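Side-chain contact in conserved uncharacterized protein (predicted phosphoesterase COG0622) (Streptococcus pneumoniae, PDB 3CK2), which is of unknown function but is predicted to be a phosphoesterase of the calcineurin-like superfamily, with two manganese ions bound in its metal centre: residues Pro68-Thr73 and Asp98-Glu103. Numbering follows the deposited sequence.
Sequences PERLVT and DYWAQE
The guanidinium of Arg-70 lies over a face of the Trp-100 indole in a cation-pi contact. Arg-70 CZ sits 4.4 Å from the centroid of the five-membered ring of Trp-100, 16° off its normal. The guanidinium is tilted, its plane 54° from that of the indole, and NH1 dips toward the NE1-CD1 side of the ring. Arg-70 NH1 comes within 3.4 Å of Trp-100 NE1, but both are donors and make no bond to each other. The indole N-H instead makes a weak hydrogen bond to Glu-104 OE2, four residues on in the chain. The arginine chain is extended from CG to NE and runs over the same face, in the opposite direction to the indole. Its CD packs on Trp-100 CZ2 at 3.7 Å, and Arg-70 CB meets the same carbon at 3.8 Å. In this calcineurin-like phosphoesterase fold, strand 70-75 is an outermost strand of the five-stranded sheet, and helix 95-103 packs against that sheet. With CG of Trp-100 opposite the backbone N (chi1 173°), the indole extends away from the helix toward the strand and offers a face to Arg-70. The buried indole also touches Ile-81 and Thr-83 of the neighbouring strand 78-83 and meets the ring of Phe-88. Glu-103 OE2 lies at the indole edge, in plane. Glu-103 OE2 is 4.8 Å from Arg-70 NH1, too far for a salt bridge, though the opposite charge may still help to hold the guanidinium near the indole.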
ATOM      1  N   PRO A  68       4.405 -13.108  -4.420  1.00 16.17           N
ATOM      2  CA  PRO A  68       5.600 -12.508  -5.016  1.00 16.69           C
ATOM      3  C   PRO A  68       6.285 -11.530  -4.046  1.00 16.36           C
ATOM      4  O   PRO A  68       5.627 -10.859  -3.249  1.00 16.17           O
ATOM      5  CB  PRO A  68       5.042 -11.768  -6.248  1.00 16.89           C
ATOM      6  CG  PRO A  68       3.696 -11.327  -5.798  1.00 16.43           C
ATOM      7  CD  PRO A  68       3.173 -12.481  -4.928  1.00 15.71           C
ATOM      8  N   GLU A  69       7.606 -11.457  -4.130  1.00 16.73           N
ATOM      9  CA  GLU A  69       8.378 -10.444  -3.412  1.00 17.65           C
ATOM     10  C   GLU A  69       8.123  -9.008  -3.869  1.00 17.45           C
ATOM     11  O   GLU A  69       8.080  -8.098  -3.056  1.00 17.98           O
ATOM     12  CB  GLU A  69       9.852 -10.719  -3.550  1.00 17.49           C
ATOM     13  CG  GLU A  69      10.274 -11.906  -2.706  1.00 19.46           C
ATOM     14  CD  GLU A  69      11.736 -12.296  -2.899  1.00 18.30           C
ATOM     15  OE1 GLU A  69      12.504 -11.599  -3.620  1.00 19.64           O
ATOM     16  OE2 GLU A  69      12.104 -13.305  -2.296  1.00 18.31           O
ATOM     17  N   ARG A  70       7.982  -8.829  -5.174  1.00 17.42           N
ATOM     18  CA  ARG A  70       7.705  -7.540  -5.785  1.00 17.41           C
ATOM     19  C   ARG A  70       6.587  -7.724  -6.761  1.00 17.01           C
ATOM     20  O   ARG A  70       6.426  -8.782  -7.355  1.00 16.26           O
ATOM     21  CB  ARG A  70       8.914  -7.024  -6.571  1.00 17.36           C
ATOM     22  CG  ARG A  70      10.248  -7.052  -5.845  1.00 17.87           C
ATOM     23  CD  ARG A  70      11.394  -6.697  -6.794  1.00 18.01           C
ATOM     24  NE  ARG A  70      12.676  -6.764  -6.096  1.00 20.23           N
ATOM     25  CZ  ARG A  70      13.859  -6.334  -6.578  1.00 23.00           C
ATOM     26  NH1 ARG A  70      13.976  -5.767  -7.781  1.00 22.75           N
ATOM     27  NH2 ARG A  70      14.956  -6.460  -5.836  1.00 22.04           N
ATOM     28  N   LEU A  71       5.836  -6.663  -6.970  1.00 17.84           N
ATOM     29  CA  LEU A  71       4.754  -6.672  -7.966  1.00 17.71           C
ATOM     30  C   LEU A  71       4.719  -5.307  -8.629  1.00 17.61           C
ATOM     31  O   LEU A  71       4.762  -4.264  -7.947  1.00 17.20           O
ATOM     32  CB  LEU A  71       3.424  -7.011  -7.290  1.00 17.19           C
ATOM     33  CG  LEU A  71       2.293  -7.724  -8.005  1.00 17.83           C
ATOM     34  CD1 LEU A  71       2.757  -8.971  -8.768  1.00 14.41           C
ATOM     35  CD2 LEU A  71       1.176  -8.048  -6.941  1.00 17.04           C
ATOM     36  N   VAL A  72       4.681  -5.334  -9.964  1.00 18.24           N
ATOM     37  CA  VAL A  72       4.486  -4.143 -10.791  1.00 18.69           C
ATOM     38  C   VAL A  72       3.062  -4.149 -11.337  1.00 19.37           C
ATOM     39  O   VAL A  72       2.631  -5.112 -11.951  1.00 20.28           O
ATOM     40  CB  VAL A  72       5.530  -4.094 -11.981  1.00 18.32           C
ATOM     41  CG1 VAL A  72       5.283  -2.884 -12.869  1.00 16.55           C
ATOM     42  CG2 VAL A  72       6.958  -4.081 -11.431  1.00 16.38           C
ATOM     43  N   THR A  73       2.352  -3.071 -11.105  1.00 21.07           N
ATOM     44  CA  THR A  73       0.995  -2.914 -11.551  1.00 21.50           C
ATOM     45  C   THR A  73       0.918  -1.635 -12.375  1.00 22.48           C
ATOM     46  O   THR A  73       1.152  -0.566 -11.890  1.00 22.29           O
ATOM     47  CB  THR A  73       0.027  -2.864 -10.384  1.00 21.84           C
ATOM     48  OG1 THR A  73       0.134  -4.053  -9.628  1.00 22.17           O
ATOM     49  CG2 THR A  73      -1.340  -2.797 -10.862  1.00 22.02           C
ATOM     50  N   ASP A  98      14.527   3.259  -2.876  1.00 31.73           N
ATOM     51  CA  ASP A  98      14.520   4.378  -3.811  1.00 31.68           C
ATOM     52  C   ASP A  98      15.336   4.064  -5.082  1.00 31.86           C
ATOM     53  O   ASP A  98      14.972   4.493  -6.165  1.00 32.46           O
ATOM     54  CB  ASP A  98      15.062   5.630  -3.110  1.00 31.79           C
ATOM     55  CG  ASP A  98      14.941   6.883  -3.947  1.00 32.46           C
ATOM     56  OD1 ASP A  98      13.828   7.327  -4.272  1.00 36.07           O
ATOM     57  OD2 ASP A  98      15.974   7.467  -4.264  1.00 35.71           O
ATOM     58  N   TYR A  99      16.437   3.332  -4.972  1.00 31.23           N
ATOM     59  CA  TYR A  99      17.183   2.961  -6.173  1.00 31.17           C
ATOM     60  C   TYR A  99      16.314   2.121  -7.135  1.00 31.02           C
ATOM     61  O   TYR A  99      16.288   2.353  -8.346  1.00 30.27           O
ATOM     62  CB  TYR A  99      18.447   2.206  -5.783  1.00 31.20           C
ATOM     63  CG  TYR A  99      19.327   1.799  -6.957  1.00 31.34           C
ATOM     64  CD1 TYR A  99      20.180   2.714  -7.567  1.00 30.92           C
ATOM     65  CD2 TYR A  99      19.313   0.488  -7.437  1.00 31.63           C
ATOM     66  CE1 TYR A  99      20.995   2.336  -8.641  1.00 31.22           C
ATOM     67  CE2 TYR A  99      20.108   0.107  -8.496  1.00 31.69           C
ATOM     68  CZ  TYR A  99      20.949   1.030  -9.093  1.00 31.17           C
ATOM     69  OH  TYR A  99      21.728   0.620 -10.132  1.00 30.17           O
ATOM     70  N   TRP A 100      15.580   1.168  -6.558  1.00 31.16           N
ATOM     71  CA  TRP A 100      14.696   0.273  -7.298  1.00 30.76           C
ATOM     72  C   TRP A 100      13.591   1.068  -7.936  1.00 30.54           C
ATOM     73  O   TRP A 100      13.277   0.835  -9.083  1.00 31.46           O
ATOM     74  CB  TRP A 100      14.115  -0.810  -6.362  1.00 30.51           C
ATOM     75  CG  TRP A 100      13.060  -1.685  -6.986  1.00 30.47           C
ATOM     76  CD1 TRP A 100      13.159  -2.346  -8.177  1.00 30.50           C
ATOM     77  CD2 TRP A 100      11.762  -2.018  -6.454  1.00 29.51           C
ATOM     78  NE1 TRP A 100      12.008  -3.054  -8.430  1.00 30.39           N
ATOM     79  CE2 TRP A 100      11.134  -2.875  -7.390  1.00 29.73           C
ATOM     80  CE3 TRP A 100      11.064  -1.665  -5.294  1.00 30.38           C
ATOM     81  CZ2 TRP A 100       9.845  -3.394  -7.193  1.00 29.27           C
ATOM     82  CZ3 TRP A 100       9.784  -2.183  -5.102  1.00 30.12           C
ATOM     83  CH2 TRP A 100       9.194  -3.044  -6.043  1.00 29.85           C
ATOM     84  N   ALA A 101      13.000   2.004  -7.191  1.00 30.67           N
ATOM     85  CA  ALA A 101      11.887   2.818  -7.683  1.00 30.38           C
ATOM     86  C   ALA A 101      12.311   3.703  -8.852  1.00 30.08           C
ATOM     87  O   ALA A 101      11.516   4.003  -9.754  1.00 29.82           O
ATOM     88  CB  ALA A 101      11.283   3.677  -6.541  1.00 30.49           C
ATOM     89  N   GLN A 102      13.572   4.116  -8.835  1.00 29.89           N
ATOM     90  CA  GLN A 102      14.098   4.973  -9.872  1.00 29.96           C
ATOM     91  C   GLN A 102      14.413   4.137 -11.113  1.00 29.48           C
ATOM     92  O   GLN A 102      14.099   4.552 -12.232  1.00 29.05           O
ATOM     93  CB  GLN A 102      15.348   5.695  -9.379  1.00 30.66           C
ATOM     94  CG  GLN A 102      15.180   6.427  -8.078  1.00 32.06           C
ATOM     95  CD  GLN A 102      15.103   7.897  -8.253  1.00 36.44           C
ATOM     96  OE1 GLN A 102      16.101   8.528  -8.624  1.00 39.80           O
ATOM     97  NE2 GLN A 102      13.921   8.484  -7.978  1.00 39.19           N
ATOM     98  N   GLU A 103      14.996   2.950 -10.924  1.00 29.13           N
ATOM     99  CA  GLU A 103      15.247   2.065 -12.068  1.00 29.04           C
ATOM    100  C   GLU A 103      13.938   1.620 -12.760  1.00 27.83           C
ATOM    101  O   GLU A 103      13.902   1.465 -13.979  1.00 27.54           O
ATOM    102  CB  GLU A 103      16.192   0.893 -11.707  1.00 29.44           C
ATOM    103  CG  GLU A 103      15.560  -0.392 -11.145  1.00 31.57           C
ATOM    104  CD  GLU A 103      16.603  -1.515 -10.849  1.00 31.60           C
ATOM    105  OE1 GLU A 103      17.546  -1.678 -11.682  1.00 34.95           O
ATOM    106  OE2 GLU A 103      16.466  -2.223  -9.797  1.00 31.09           O
TER